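Long-range contacts in BDI_3064 protein (Parabacteroides distasonis ATCC 8503, PDB 5Z06), which hydrolyses linear beta-1,2-glucan and beta-1,2-glucooligosaccharides of four or more glucose units as an exo-type enzyme, releasing sophorose from the non-reducing end: residues 241-247 against 643-647; 251-257 against 274-280; 442-446 against 464-470; 489-493 against 511-515. All coordinates share one frame; numbering follows the deposited sequence.

Contact 1 of 4, residues 241-247 against 643-647; sequences MNRYTDF and WGEYG
Glu645 sets CG beside its own backbone N (chi1 -69°) and bends again at chi2, which carries its carboxylate up to strand 243-247, while Met241, with CG trans to N (chi1 -169°) and two further bends, brings SD and CE up against the Tyr646 ring. The one hydrogen bond across the contact runs from Thr245 N to Glu645 OE2 (3.0 Å), the donor standing above the carboxylate plane. Arg237 forms a salt bridge to the same oxygen. Thr245 CG2 lies 3.5 Å from Trp643 CD1, and Thr245 OG1 bonds outward to Asp206. In the Met-aromatic contact, Met241 SD lies 4.3 Å from the Tyr646 ring centroid, obliquely placed. Arg243 CD lies 3.8 Å from Glu645 CB as the chain passes on to a salt bridge with Glu301. The Gly644-Gly647 type I turn of the glycoamylase-like region meets the edge strand of a three-stranded beta-sheet. Buried and gripped by an N-H and an arginine, the Glu645 carboxylate is probably held as an anion.

Contact 2 of 4, residues 251-257 against 274-280; sequences VGKKAYY and TVSATTY
Just before the paired residues, Thr274 sets its methyl CG2 at the edge of the Tyr256 ring, 3.9 Å from Tyr256 CB. Val275 forms a hydrogen-bonded antiparallel pair with Tyr257: the two backbones exchange N-H...O bonds in both directions, and Val275 CG2 packs against Tyr257 CB on the face that also carries Ala255 and Ala277. That face lies against strands 194-200 and 204-210. Ser276, opposite Tyr256 in a non-hydrogen-bonded pair, brings CB to 3.5 Å from Tyr256 CD2. Ala277 and Ala255 form the next hydrogen-bonded pair, with a bond each way. Thr278 faces Lys254, whose extended chain runs past OG1 (Lys254 CB to Thr278 OG1 3.5 Å) and continues to Ser276, Lys254 CE to Ser276 OG 3.7 Å. At Thr279, chi1 of 59° places OG1 between the backbone N and carbonyl carbon, where it accepts an almost linear bond from Lys253 N (2.9 Å, 177°) and also bonds to Glu250 O. A valine here would lack that hydroxyl, and would probably leave Lys253 N and Glu250 O without this partner in the turn before the strand. Tyr280 ends the segment with its backbone against Val251 CG1, 3.4 Å from Tyr280 C to that methyl. This antiparallel edge pair of a four-stranded sheet, with 275-278 outermost, packs on the three-stranded sheet, consistent with a fibronectin type III-like sandwich, these being its last two strands.

Contact 3 of 4, residues 442-446 against 464-470; sequences PYLYW and NETMITY
The loop 442-446 runs past the start of helix 467-475 without pairing to it, the closest alpha carbons, those of Leu444 and Tyr470, lying 7.5 Å apart. Leu444 N donates to Tyr470 OH (3.0 Å, 154°), and the same hydroxyl is hydrogen-bonded to Leu460 O, so a buried phenol oxygen is held between two backbone groups. The Leu444 and Tyr470 side chains run antiparallel alongside each other: CD1 of the leucine sits over one face of the tyrosine ring, 3.9 Å from its centroid, in a CH-pi contact. Leu444 reaches there with CG trans to its carbonyl carbon (chi1 -75°), and Leu444 CD1 also lies 3.7 Å from Thr469 O. At the other end of the loop, Trp446 presents its six-membered ring to the residues before the helix. Glu465 OE2 meets the indole edge in plane, 3.5 Å from Trp446 CH2, the carboxylate standing almost perpendicular to the ring (86°), while Thr466 CG2 approaches Trp446 CZ3 at 4.1 Å. Asn464 OD1 accepts from Thr466 OG1 (2.9 Å) as well as from Thr466 N, which closes an Asx turn leading into the helix. Both Asn464 ND2 and Glu465 OE1 bind a glycerol, probably from the crystallisation liquor, which may mark a pocket. A loop packed on a helix start beside it is consistent with the (alpha/alpha)6-barrel of six-hairpin glycosidases.

Contact 4 of 4, residues 489-493 against 511-515; sequences GWASQ and KMYTN
Met512 O is gripped from opposite faces of its carbonyl plane, by Gln493 NE2 (2.8 Å) and by Thr514 OG1 (3.1 Å). The contact joins the C-terminal end of helix 485-490 to the loop after helix 495-505, in what is probably an (alpha/alpha)6-barrel domain. Gln493 NE2 also donates to Ala491 O (2.9 Å); both acceptors lie near its amide plane, which fixes the rotation of the amide. Tyr513, its CG trans to the backbone N (chi1 -176°), lays its ring beneath Ala491 CB, which stands over the ring centre in a CH-pi contact. At the far end, Tyr513 OH takes a weak hydrogen bond from Trp490 NE1 and is hydrogen-bonded to Tyr556 OH as well. An alanine in place of Tyr513 would remove the ring and hydroxyl, and is likely to leave Trp490 NE1 without its mate and open a gap below Ala491. The Tyr513 and Trp490 rings meet obliquely, planes 68° apart, with Tyr513 CE1 3.5 Å from Trp490 CE2.

The four contacts form two pairs on opposite sides of the chain's centre. Contacts 1 and 2, with centres 15 Å apart, belong to consecutive strands, 243-247 and 254-262, and touch at Asp246 OD2 and Tyr257 OH. Contact 1 ties this beta region to the glycoamylase-like part, and contacts 2, 3 and 4 all lie within the chain loop it closes. Contacts 3 and 4, centres 12 Å apart, share Trp490, packed on Asn464, Met467 and Tyr470, and a probable Tyr443 OH to Ser492 OG bond. Contact 3, its centre 36 Å from that of contact 1, borders bound glycerol, which may mark a pocket. The calcium ion lies about 12 Å from the Tyr244 side chain of contact 1.

Contact 1 of 4, residues 241-247 against 643-647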
loop_
_atom_site.group_PDB
_atom_site.type_symbol
_atom_site.label_atom_id
_atom_site.label_comp_id
_atom_site.label_asym_id
_atom_site.label_seq_id
_atom_site.Cartn_x
_atom_site.Cartn_y
_atom_site.Cartn_z
ATOM N N MET A 241 5.692 -12.008 4.762
ATOM C CA MET A 241 6.866 -11.245 4.373
ATOM C C MET A 241 8.121 -12.099 4.630
ATOM O O MET A 241 8.524 -12.257 5.772
ATOM C CB MET A 241 6.861 -9.936 5.180
ATOM C CG MET A 241 7.843 -8.862 4.764
ATOM S SD MET A 241 7.698 -8.313 3.064
ATOM C CE MET A 241 6.084 -7.554 3.128
ATOM N N ASN A 242 8.729 -12.634 3.567
ATOM C CA ASN A 242 9.999 -13.383 3.632
ATOM C C ASN A 242 11.226 -12.483 3.484
ATOM O O ASN A 242 12.232 -12.826 2.834
ATOM C CB ASN A 242 10.042 -14.456 2.544
ATOM C CG ASN A 242 8.952 -15.487 2.709
ATOM O OD1 ASN A 242 8.583 -15.875 3.833
ATOM N ND2 ASN A 242 8.414 -15.930 1.586
ATOM N N ARG A 243 11.155 -11.344 4.143
ATOM C CA ARG A 243 12.037 -10.272 3.854
ATOM C C ARG A 243 12.052 -9.345 5.021
ATOM O O ARG A 243 11.015 -9.126 5.625
ATOM C CB ARG A 243 11.477 -9.518 2.669
ATOM C CG ARG A 243 12.557 -9.147 1.750
ATOM C CD ARG A 243 12.059 -8.263 0.627
ATOM N NE ARG A 243 12.656 -8.795 -0.565
ATOM C CZ ARG A 243 13.952 -8.779 -0.844
ATOM N NH1 ARG A 243 14.836 -8.173 -0.062
ATOM N NH2 ARG A 243 14.354 -9.340 -1.960
ATOM N N TYR A 244 13.206 -8.778 5.328
ATOM C CA TYR A 244 13.273 -7.789 6.374
ATOM C C TYR A 244 14.214 -6.674 5.972
ATOM O O TYR A 244 15.310 -6.928 5.463
ATOM C CB TYR A 244 13.695 -8.422 7.696
ATOM C CG TYR A 244 13.997 -7.381 8.724
ATOM C CD1 TYR A 244 12.991 -6.537 9.186
ATOM C CD2 TYR A 244 15.291 -7.200 9.201
ATOM C CE1 TYR A 244 13.255 -5.545 10.111
ATOM C CE2 TYR A 244 15.565 -6.229 10.143
ATOM C CZ TYR A 244 14.554 -5.407 10.588
ATOM O OH TYR A 244 14.856 -4.454 11.506
ATOM N N THR A 245 13.746 -5.448 6.191
ATOM C CA THR A 245 14.474 -4.257 5.889
ATOM C C THR A 245 14.943 -3.637 7.193
ATOM O O THR A 245 14.148 -3.123 7.979
ATOM C CB THR A 245 13.602 -3.301 5.071
ATOM O OG1 THR A 245 13.447 -3.844 3.752
ATOM C CG2 THR A 245 14.238 -1.929 4.978
ATOM N N ASP A 246 16.251 -3.690 7.413
ATOM C CA ASP A 246 16.816 -3.170 8.614
ATOM C C ASP A 246 17.358 -1.809 8.313
ATOM O O ASP A 246 18.428 -1.678 7.713
ATOM C CB ASP A 246 17.941 -4.044 9.139
ATOM C CG ASP A 246 18.296 -3.707 10.571
ATOM O OD1 ASP A 246 17.370 -3.432 11.372
ATOM O OD2 ASP A 246 19.500 -3.709 10.895
ATOM N N PHE A 247 16.630 -0.795 8.750
ATOM C CA PHE A 247 17.065 0.551 8.540
ATOM C C PHE A 247 18.042 0.942 9.645
ATOM O O PHE A 247 17.629 1.271 10.735
ATOM C CB PHE A 247 15.888 1.518 8.488
ATOM C CG PHE A 247 16.271 2.842 7.930
ATOM C CD1 PHE A 247 16.761 3.842 8.757
ATOM C CD2 PHE A 247 16.218 3.060 6.572
ATOM C CE1 PHE A 247 17.129 5.067 8.232
ATOM C CE2 PHE A 247 16.612 4.263 6.039
ATOM C CZ PHE A 247 17.059 5.280 6.868
ATOM N N TRP A 643 10.917 3.551 4.760
ATOM C CA TRP A 643 11.534 2.621 3.809
ATOM C C TRP A 643 11.334 1.194 4.278
ATOM O O TRP A 643 11.647 0.862 5.394
ATOM C CB TRP A 643 13.006 2.887 3.666
ATOM C CG TRP A 643 13.649 1.968 2.730
ATOM C CD1 TRP A 643 14.466 0.945 3.046
ATOM C CD2 TRP A 643 13.540 1.983 1.306
ATOM N NE1 TRP A 643 14.880 0.299 1.909
ATOM C CE2 TRP A 643 14.340 0.926 0.819
ATOM C CE3 TRP A 643 12.869 2.802 0.390
ATOM C CZ2 TRP A 643 14.482 0.652 -0.545
ATOM C CZ3 TRP A 643 13.002 2.533 -0.982
ATOM C CH2 TRP A 643 13.813 1.459 -1.432
ATOM N N GLY A 644 10.815 0.362 3.405
ATOM C CA GLY A 644 10.477 -0.989 3.744
ATOM C C GLY A 644 10.925 -1.945 2.652
ATOM O O GLY A 644 11.637 -1.559 1.703
ATOM N N GLU A 645 10.404 -3.162 2.764
ATOM C CA GLU A 645 10.857 -4.320 2.001
ATOM C C GLU A 645 10.453 -4.232 0.554
ATOM O O GLU A 645 11.129 -4.814 -0.315
ATOM C CB GLU A 645 10.274 -5.603 2.603
ATOM C CG GLU A 645 10.834 -5.960 3.974
ATOM C CD GLU A 645 10.279 -5.146 5.123
ATOM O OE1 GLU A 645 9.326 -4.376 4.943
ATOM O OE2 GLU A 645 10.794 -5.312 6.228
ATOM N N TYR A 646 9.335 -3.532 0.295
ATOM C CA TYR A 646 8.827 -3.378 -1.052
ATOM C C TYR A 646 8.882 -1.937 -1.534
ATOM O O TYR A 646 8.116 -1.540 -2.394
ATOM C CB TYR A 646 7.433 -3.964 -1.170
ATOM C CG TYR A 646 7.344 -5.470 -1.037
ATOM C CD1 TYR A 646 8.371 -6.319 -1.461
ATOM C CD2 TYR A 646 6.222 -6.053 -0.510
ATOM C CE1 TYR A 646 8.260 -7.682 -1.321
ATOM C CE2 TYR A 646 6.106 -7.417 -0.395
ATOM C CZ TYR A 646 7.124 -8.215 -0.805
ATOM O OH TYR A 646 6.983 -9.556 -0.670
ATOM N N GLY A 647 9.841 -1.180 -1.021
ATOM C CA GLY A 647 10.020 0.208 -1.386
ATOM C C GLY A 647 9.459 1.020 -0.245
ATOM O O GLY A 647 9.385 0.551 0.892
#

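Contact 2 of 4, residues 251-257 against 274-280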
loop_
_atom_site.group_PDB
_atom_site.type_symbol
_atom_site.label_atom_id
_atom_site.label_comp_id
_atom_site.label_asym_id
_atom_site.label_seq_id
_atom_site.Cartn_x
_atom_site.Cartn_y
_atom_site.Cartn_z
ATOM N N VAL A 251 25.842 5.028 7.561
ATOM C CA VAL A 251 26.648 4.601 6.440
ATOM C C VAL A 251 27.943 3.972 6.942
ATOM O O VAL A 251 28.509 4.402 7.934
ATOM C CB VAL A 251 26.975 5.776 5.515
ATOM C CG1 VAL A 251 27.622 5.274 4.226
ATOM C CG2 VAL A 251 25.699 6.543 5.181
ATOM N N GLY A 252 28.414 2.959 6.226
ATOM C CA GLY A 252 29.645 2.257 6.584
ATOM C C GLY A 252 29.447 1.334 7.762
ATOM O O GLY A 252 30.386 0.998 8.436
ATOM N N LYS A 253 28.225 0.905 7.994
ATOM C CA LYS A 253 27.899 0.127 9.167
ATOM C C LYS A 253 27.712 -1.293 8.756
ATOM O O LYS A 253 26.883 -1.589 7.874
ATOM C CB LYS A 253 26.613 0.634 9.803
ATOM C CG LYS A 253 26.283 -0.005 11.137
ATOM C CD LYS A 253 27.332 0.266 12.218
ATOM C CE LYS A 253 26.679 0.134 13.597
ATOM N NZ LYS A 253 27.619 0.097 14.758
ATOM N N LYS A 254 28.489 -2.167 9.392
ATOM C CA LYS A 254 28.416 -3.584 9.154
ATOM C C LYS A 254 27.415 -4.176 10.118
ATOM O O LYS A 254 27.399 -3.828 11.296
ATOM C CB LYS A 254 29.781 -4.250 9.346
ATOM C CG LYS A 254 29.735 -5.748 9.094
ATOM C CD LYS A 254 31.096 -6.299 8.676
ATOM C CE LYS A 254 30.968 -7.716 8.130
ATOM N NZ LYS A 254 32.295 -8.356 7.897
ATOM N N ALA A 255 26.565 -5.056 9.609
ATOM C CA ALA A 255 25.649 -5.807 10.463
ATOM C C ALA A 255 25.515 -7.235 9.969
ATOM O O ALA A 255 25.614 -7.508 8.779
ATOM C CB ALA A 255 24.284 -5.133 10.548
ATOM N N TYR A 256 25.309 -8.127 10.922
ATOM C CA TYR A 256 25.163 -9.537 10.682
ATOM C C TYR A 256 23.751 -9.867 11.074
ATOM O O TYR A 256 23.211 -9.274 12.010
ATOM C CB TYR A 256 26.117 -10.366 11.562
ATOM C CG TYR A 256 27.591 -10.058 11.418
ATOM C CD1 TYR A 256 28.134 -8.905 11.999
ATOM C CD2 TYR A 256 28.455 -10.933 10.758
ATOM C CE1 TYR A 256 29.481 -8.611 11.903
ATOM C CE2 TYR A 256 29.821 -10.646 10.657
ATOM C CZ TYR A 256 30.321 -9.480 11.243
ATOM O OH TYR A 256 31.643 -9.133 11.177
ATOM N N TYR A 257 23.166 -10.822 10.373
ATOM C CA TYR A 257 21.772 -11.172 10.575
ATOM C C TYR A 257 21.542 -12.675 10.597
ATOM O O TYR A 257 22.178 -13.443 9.878
ATOM C CB TYR A 257 20.896 -10.542 9.499
ATOM C CG TYR A 257 20.921 -9.050 9.526
ATOM C CD1 TYR A 257 20.025 -8.335 10.303
ATOM C CD2 TYR A 257 21.839 -8.344 8.760
ATOM C CE1 TYR A 257 20.051 -6.940 10.327
ATOM C CE2 TYR A 257 21.886 -6.956 8.786
ATOM C CZ TYR A 257 20.984 -6.263 9.559
ATOM O OH TYR A 257 21.004 -4.905 9.561
ATOM N N THR A 274 24.208 -17.240 9.136
ATOM C CA THR A 274 24.415 -15.826 9.382
ATOM C C THR A 274 24.820 -15.173 8.072
ATOM O O THR A 274 25.640 -15.706 7.336
ATOM C CB THR A 274 25.472 -15.616 10.476
ATOM O OG1 THR A 274 24.929 -16.086 11.716
ATOM C CG2 THR A 274 25.843 -14.139 10.621
ATOM N N VAL A 275 24.228 -14.021 7.788
ATOM C CA VAL A 275 24.622 -13.211 6.635
ATOM C C VAL A 275 25.029 -11.863 7.164
ATOM O O VAL A 275 24.588 -11.468 8.239
ATOM C CB VAL A 275 23.493 -13.060 5.594
ATOM C CG1 VAL A 275 23.145 -14.423 5.026
ATOM C CG2 VAL A 275 22.237 -12.393 6.174
ATOM N N SER A 276 25.864 -11.158 6.415
ATOM C CA SER A 276 26.242 -9.806 6.786
ATOM C C SER A 276 26.366 -8.898 5.587
ATOM O O SER A 276 26.476 -9.343 4.444
ATOM C CB SER A 276 27.558 -9.792 7.569
ATOM O OG SER A 276 28.624 -10.290 6.779
ATOM N N ALA A 277 26.350 -7.604 5.870
ATOM C CA ALA A 277 26.622 -6.622 4.853
ATOM C C ALA A 277 26.996 -5.333 5.512
ATOM O O ALA A 277 26.778 -5.135 6.708
ATOM C CB ALA A 277 25.409 -6.429 3.968
ATOM N N THR A 278 27.552 -4.440 4.718
ATOM C CA THR A 278 27.986 -3.149 5.222
ATOM C C THR A 278 27.394 -2.098 4.326
ATOM O O THR A 278 27.544 -2.188 3.116
ATOM C CB THR A 278 29.512 -3.033 5.201
ATOM O OG1 THR A 278 30.064 -4.189 5.833
ATOM C CG2 THR A 278 29.983 -1.740 5.908
ATOM N N THR A 279 26.727 -1.107 4.931
ATOM C CA THR A 279 26.204 0.027 4.194
ATOM C C THR A 279 27.310 0.884 3.623
ATOM O O THR A 279 28.382 0.936 4.164
ATOM C CB THR A 279 25.326 0.962 5.056
ATOM O OG1 THR A 279 26.085 1.482 6.168
ATOM C CG2 THR A 279 24.059 0.248 5.540
ATOM N N TYR A 280 27.004 1.606 2.556
ATOM C CA TYR A 280 28.002 2.380 1.829
ATOM C C TYR A 280 27.310 3.610 1.260
ATOM O O TYR A 280 26.097 3.577 1.040
ATOM C CB TYR A 280 28.606 1.546 0.686
ATOM C CG TYR A 280 27.531 0.834 -0.097
ATOM C CD1 TYR A 280 27.034 -0.381 0.343
ATOM C CD2 TYR A 280 26.978 1.391 -1.236
ATOM C CE1 TYR A 280 26.030 -1.030 -0.333
ATOM C CE2 TYR A 280 25.972 0.749 -1.925
ATOM C CZ TYR A 280 25.494 -0.461 -1.471
ATOM O OH TYR A 280 24.485 -1.115 -2.139
#

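Contact 3 of 4, residues 442-446 against 464-470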
loop_
_atom_site.group_PDB
_atom_site.type_symbol
_atom_site.label_atom_id
_atom_site.label_comp_id
_atom_site.label_asym_id
_atom_site.label_seq_id
_atom_site.Cartn_x
_atom_site.Cartn_y
_atom_site.Cartn_z
ATOM N N PRO A 442 -21.645 9.486 -26.080
ATOM C CA PRO A 442 -20.396 10.255 -26.147
ATOM C C PRO A 442 -19.295 9.739 -25.188
ATOM O O PRO A 442 -18.135 10.113 -25.346
ATOM C CB PRO A 442 -20.820 11.688 -25.777
ATOM C CG PRO A 442 -22.256 11.631 -25.394
ATOM C CD PRO A 442 -22.724 10.214 -25.382
ATOM N N TYR A 443 -19.675 8.881 -24.238
ATOM C CA TYR A 443 -18.803 8.437 -23.162
ATOM C C TYR A 443 -18.573 6.945 -23.184
ATOM O O TYR A 443 -19.472 6.157 -23.545
ATOM C CB TYR A 443 -19.436 8.749 -21.812
ATOM C CG TYR A 443 -19.797 10.178 -21.629
ATOM C CD1 TYR A 443 -18.841 11.104 -21.231
ATOM C CD2 TYR A 443 -21.109 10.614 -21.848
ATOM C CE1 TYR A 443 -19.154 12.433 -21.060
ATOM C CE2 TYR A 443 -21.448 11.941 -21.680
ATOM C CZ TYR A 443 -20.469 12.852 -21.284
ATOM O OH TYR A 443 -20.794 14.178 -21.117
ATOM N N LEU A 444 -17.378 6.565 -22.734
ATOM C CA LEU A 444 -17.162 5.231 -22.239
ATOM C C LEU A 444 -17.699 5.166 -20.834
ATOM O O LEU A 444 -17.730 6.181 -20.131
ATOM C CB LEU A 444 -15.658 4.875 -22.218
ATOM C CG LEU A 444 -15.031 4.571 -23.564
ATOM C CD1 LEU A 444 -13.511 4.497 -23.430
ATOM C CD2 LEU A 444 -15.594 3.260 -24.106
ATOM N N TYR A 445 -18.105 3.961 -20.426
ATOM C CA TYR A 445 -18.424 3.672 -19.046
ATOM C C TYR A 445 -17.327 2.870 -18.369
ATOM O O TYR A 445 -16.614 2.077 -19.005
ATOM C CB TYR A 445 -19.766 2.983 -18.934
ATOM C CG TYR A 445 -20.883 3.969 -19.203
ATOM C CD1 TYR A 445 -21.167 4.372 -20.503
ATOM C CD2 TYR A 445 -21.596 4.559 -18.161
ATOM C CE1 TYR A 445 -22.158 5.297 -20.763
ATOM C CE2 TYR A 445 -22.594 5.482 -18.418
ATOM C CZ TYR A 445 -22.874 5.833 -19.720
ATOM O OH TYR A 445 -23.837 6.756 -20.009
ATOM N N TRP A 446 -17.205 3.117 -17.069
ATOM C CA TRP A 446 -16.199 2.509 -16.218
ATOM C C TRP A 446 -16.458 1.013 -16.077
ATOM O O TRP A 446 -15.523 0.211 -16.210
ATOM C CB TRP A 446 -16.184 3.190 -14.839
ATOM C CG TRP A 446 -14.907 3.077 -14.096
ATOM C CD1 TRP A 446 -14.237 1.948 -13.801
ATOM C CD2 TRP A 446 -14.153 4.152 -13.531
ATOM N NE1 TRP A 446 -13.088 2.240 -13.108
ATOM C CE2 TRP A 446 -13.016 3.585 -12.915
ATOM C CE3 TRP A 446 -14.333 5.535 -13.469
ATOM C CZ2 TRP A 446 -12.043 4.347 -12.283
ATOM C CZ3 TRP A 446 -13.371 6.299 -12.823
ATOM C CH2 TRP A 446 -12.237 5.704 -12.242
ATOM N N ASN A 464 -9.084 13.212 -15.380
ATOM C CA ASN A 464 -8.819 12.314 -14.290
ATOM C C ASN A 464 -7.786 11.284 -14.776
ATOM O O ASN A 464 -7.020 11.566 -15.701
ATOM C CB ASN A 464 -10.127 11.717 -13.711
ATOM C CG ASN A 464 -10.849 10.777 -14.654
ATOM O OD1 ASN A 464 -10.468 10.577 -15.808
ATOM N ND2 ASN A 464 -11.905 10.183 -14.149
ATOM N N GLU A 465 -7.777 10.100 -14.189
ATOM C CA GLU A 465 -6.736 9.099 -14.482
ATOM C C GLU A 465 -6.980 8.275 -15.723
ATOM O O GLU A 465 -6.125 7.445 -16.073
ATOM C CB GLU A 465 -6.597 8.118 -13.309
ATOM C CG GLU A 465 -7.774 7.173 -13.065
ATOM C CD GLU A 465 -8.704 7.649 -11.971
ATOM O OE1 GLU A 465 -9.037 8.808 -12.020
ATOM O OE2 GLU A 465 -9.130 6.889 -11.095
ATOM N N THR A 466 -8.134 8.478 -16.370
ATOM C CA THR A 466 -8.654 7.543 -17.332
ATOM C C THR A 466 -8.343 7.889 -18.778
ATOM O O THR A 466 -8.973 7.325 -19.669
ATOM C CB THR A 466 -10.183 7.376 -17.173
ATOM O OG1 THR A 466 -10.870 8.492 -17.738
ATOM C CG2 THR A 466 -10.559 7.212 -15.697
ATOM N N MET A 467 -7.375 8.773 -19.052
ATOM C CA MET A 467 -7.070 9.097 -20.463
ATOM C C MET A 467 -6.717 7.847 -21.291
ATOM O O MET A 467 -7.130 7.735 -22.454
ATOM C CB MET A 467 -5.932 10.099 -20.599
ATOM C CG MET A 467 -5.533 10.350 -22.056
ATOM S SD MET A 467 -4.273 11.604 -22.294
ATOM C CE MET A 467 -5.117 13.089 -21.788
ATOM N N ILE A 468 -5.956 6.940 -20.689
ATOM C CA ILE A 468 -5.453 5.765 -21.388
ATOM C C ILE A 468 -6.584 4.799 -21.709
ATOM O O ILE A 468 -6.471 4.007 -22.630
ATOM C CB ILE A 468 -4.354 5.025 -20.572
ATOM C CG1 ILE A 468 -3.562 4.055 -21.442
ATOM C CG2 ILE A 468 -4.926 4.271 -19.366
ATOM C CD1 ILE A 468 -2.565 4.723 -22.337
ATOM N N THR A 469 -7.660 4.856 -20.917
ATOM C CA THR A 469 -8.884 4.107 -21.197
ATOM C C THR A 469 -9.486 4.530 -22.543
ATOM O O THR A 469 -9.877 3.688 -23.374
ATOM C CB THR A 469 -9.910 4.287 -20.069
ATOM O OG1 THR A 469 -9.249 4.221 -18.791
ATOM C CG2 THR A 469 -10.970 3.219 -20.160
ATOM N N TYR A 470 -9.531 5.829 -22.775
ATOM C CA TYR A 470 -9.964 6.334 -24.077
ATOM C C TYR A 470 -8.932 6.066 -25.142
ATOM O O TYR A 470 -9.270 5.681 -26.241
ATOM C CB TYR A 470 -10.297 7.817 -24.025
ATOM C CG TYR A 470 -11.656 8.064 -23.458
ATOM C CD1 TYR A 470 -11.840 8.225 -22.093
ATOM C CD2 TYR A 470 -12.773 8.110 -24.293
ATOM C CE1 TYR A 470 -13.088 8.466 -21.582
ATOM C CE2 TYR A 470 -14.031 8.333 -23.782
ATOM C CZ TYR A 470 -14.183 8.506 -22.432
ATOM O OH TYR A 470 -15.442 8.721 -21.940
#

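Contact 4 of 4, residues 489-493 against 511-515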
loop_
_atom_site.group_PDB
_atom_site.type_symbol
_atom_site.label_atom_id
_atom_site.label_comp_id
_atom_site.label_asym_id
_atom_site.label_seq_id
_atom_site.Cartn_x
_atom_site.Cartn_y
_atom_site.Cartn_z
ATOM N N GLY A 489 -16.293 12.393 -24.924
ATOM C CA GLY A 489 -16.320 11.673 -23.656
ATOM C C GLY A 489 -15.296 12.173 -22.675
ATOM O O GLY A 489 -15.612 12.970 -21.789
ATOM N N TRP A 490 -14.064 11.699 -22.843
ATOM C CA TRP A 490 -12.942 12.140 -22.027
ATOM C C TRP A 490 -12.950 13.669 -21.810
ATOM O O TRP A 490 -13.009 14.127 -20.670
ATOM C CB TRP A 490 -11.643 11.681 -22.668
ATOM C CG TRP A 490 -10.493 12.376 -22.200
ATOM C CD1 TRP A 490 -9.829 13.349 -22.839
ATOM C CD2 TRP A 490 -9.857 12.200 -20.935
ATOM N NE1 TRP A 490 -8.771 13.777 -22.076
ATOM C CE2 TRP A 490 -8.770 13.092 -20.893
ATOM C CE3 TRP A 490 -10.064 11.326 -19.856
ATOM C CZ2 TRP A 490 -7.902 13.182 -19.799
ATOM C CZ3 TRP A 490 -9.185 11.404 -18.763
ATOM C CH2 TRP A 490 -8.126 12.336 -18.746
ATOM N N ALA A 491 -12.935 14.444 -22.894
ATOM C CA ALA A 491 -12.908 15.912 -22.798
ATOM C C ALA A 491 -14.283 16.542 -23.094
ATOM O O ALA A 491 -14.366 17.639 -23.622
ATOM C CB ALA A 491 -11.837 16.481 -23.713
ATOM N N SER A 492 -15.339 15.828 -22.747
ATOM C CA SER A 492 -16.698 16.268 -22.968
ATOM C C SER A 492 -16.894 17.702 -22.505
ATOM O O SER A 492 -16.505 18.059 -21.387
ATOM C CB SER A 492 -17.669 15.394 -22.183
ATOM O OG SER A 492 -19.004 15.853 -22.341
ATOM N N GLN A 493 -17.510 18.503 -23.373
ATOM C CA GLN A 493 -17.928 19.849 -23.020
ATOM C C GLN A 493 -19.360 19.914 -22.478
ATOM O O GLN A 493 -19.822 20.994 -22.140
ATOM C CB GLN A 493 -17.753 20.769 -24.224
ATOM C CG GLN A 493 -16.317 20.829 -24.720
ATOM C CD GLN A 493 -15.386 21.369 -23.654
ATOM O OE1 GLN A 493 -15.456 22.541 -23.292
ATOM N NE2 GLN A 493 -14.533 20.503 -23.115
ATOM N N LYS A 511 -13.824 22.560 -15.048
ATOM C CA LYS A 511 -15.101 21.941 -15.374
ATOM C C LYS A 511 -15.330 21.894 -16.907
ATOM O O LYS A 511 -16.061 21.039 -17.377
ATOM C CB LYS A 511 -16.269 22.623 -14.647
ATOM C CG LYS A 511 -16.655 23.971 -15.220
ATOM C CD LYS A 511 -17.823 24.551 -14.446
ATOM C CE LYS A 511 -18.415 25.717 -15.205
ATOM N NZ LYS A 511 -19.688 26.143 -14.576
ATOM N N MET A 512 -14.686 22.780 -17.665
ATOM C CA MET A 512 -14.739 22.759 -19.146
ATOM C C MET A 512 -13.697 21.829 -19.791
ATOM O O MET A 512 -13.429 21.934 -20.985
ATOM C CB MET A 512 -14.546 24.186 -19.713
ATOM C CG MET A 512 -15.556 25.235 -19.241
ATOM S SD MET A 512 -17.230 24.651 -19.518
ATOM C CE MET A 512 -17.391 24.809 -21.306
ATOM N N TYR A 513 -13.126 20.926 -18.994
ATOM C CA TYR A 513 -11.963 20.086 -19.349
ATOM C C TYR A 513 -10.711 20.904 -19.360
ATOM O O TYR A 513 -9.757 20.617 -18.621
ATOM C CB TYR A 513 -12.098 19.304 -20.664
ATOM C CG TYR A 513 -10.894 18.424 -20.860
ATOM C CD1 TYR A 513 -10.738 17.257 -20.126
ATOM C CD2 TYR A 513 -9.885 18.787 -21.737
ATOM C CE1 TYR A 513 -9.616 16.446 -20.292
ATOM C CE2 TYR A 513 -8.765 17.998 -21.897
ATOM C CZ TYR A 513 -8.638 16.835 -21.170
ATOM O OH TYR A 513 -7.501 16.094 -21.362
ATOM N N THR A 514 -10.697 21.886 -20.254
ATOM C CA THR A 514 -9.799 23.014 -20.143
ATOM C C THR A 514 -10.031 23.764 -18.837
ATOM O O THR A 514 -11.124 23.762 -18.254
ATOM C CB THR A 514 -10.019 24.019 -21.268
ATOM O OG1 THR A 514 -11.418 24.329 -21.337
ATOM C CG2 THR A 514 -9.539 23.444 -22.576
ATOM N N ASN A 515 -8.986 24.433 -18.398
ATOM C CA ASN A 515 -9.003 25.079 -17.105
ATOM C C ASN A 515 -8.624 26.543 -17.344
ATOM O O ASN A 515 -9.474 27.433 -17.200
ATOM C CB ASN A 515 -8.058 24.326 -16.158
ATOM C CG ASN A 515 -7.996 24.926 -14.770
ATOM O OD1 ASN A 515 -7.993 26.148 -14.608
ATOM N ND2 ASN A 515 -7.898 24.067 -13.760
#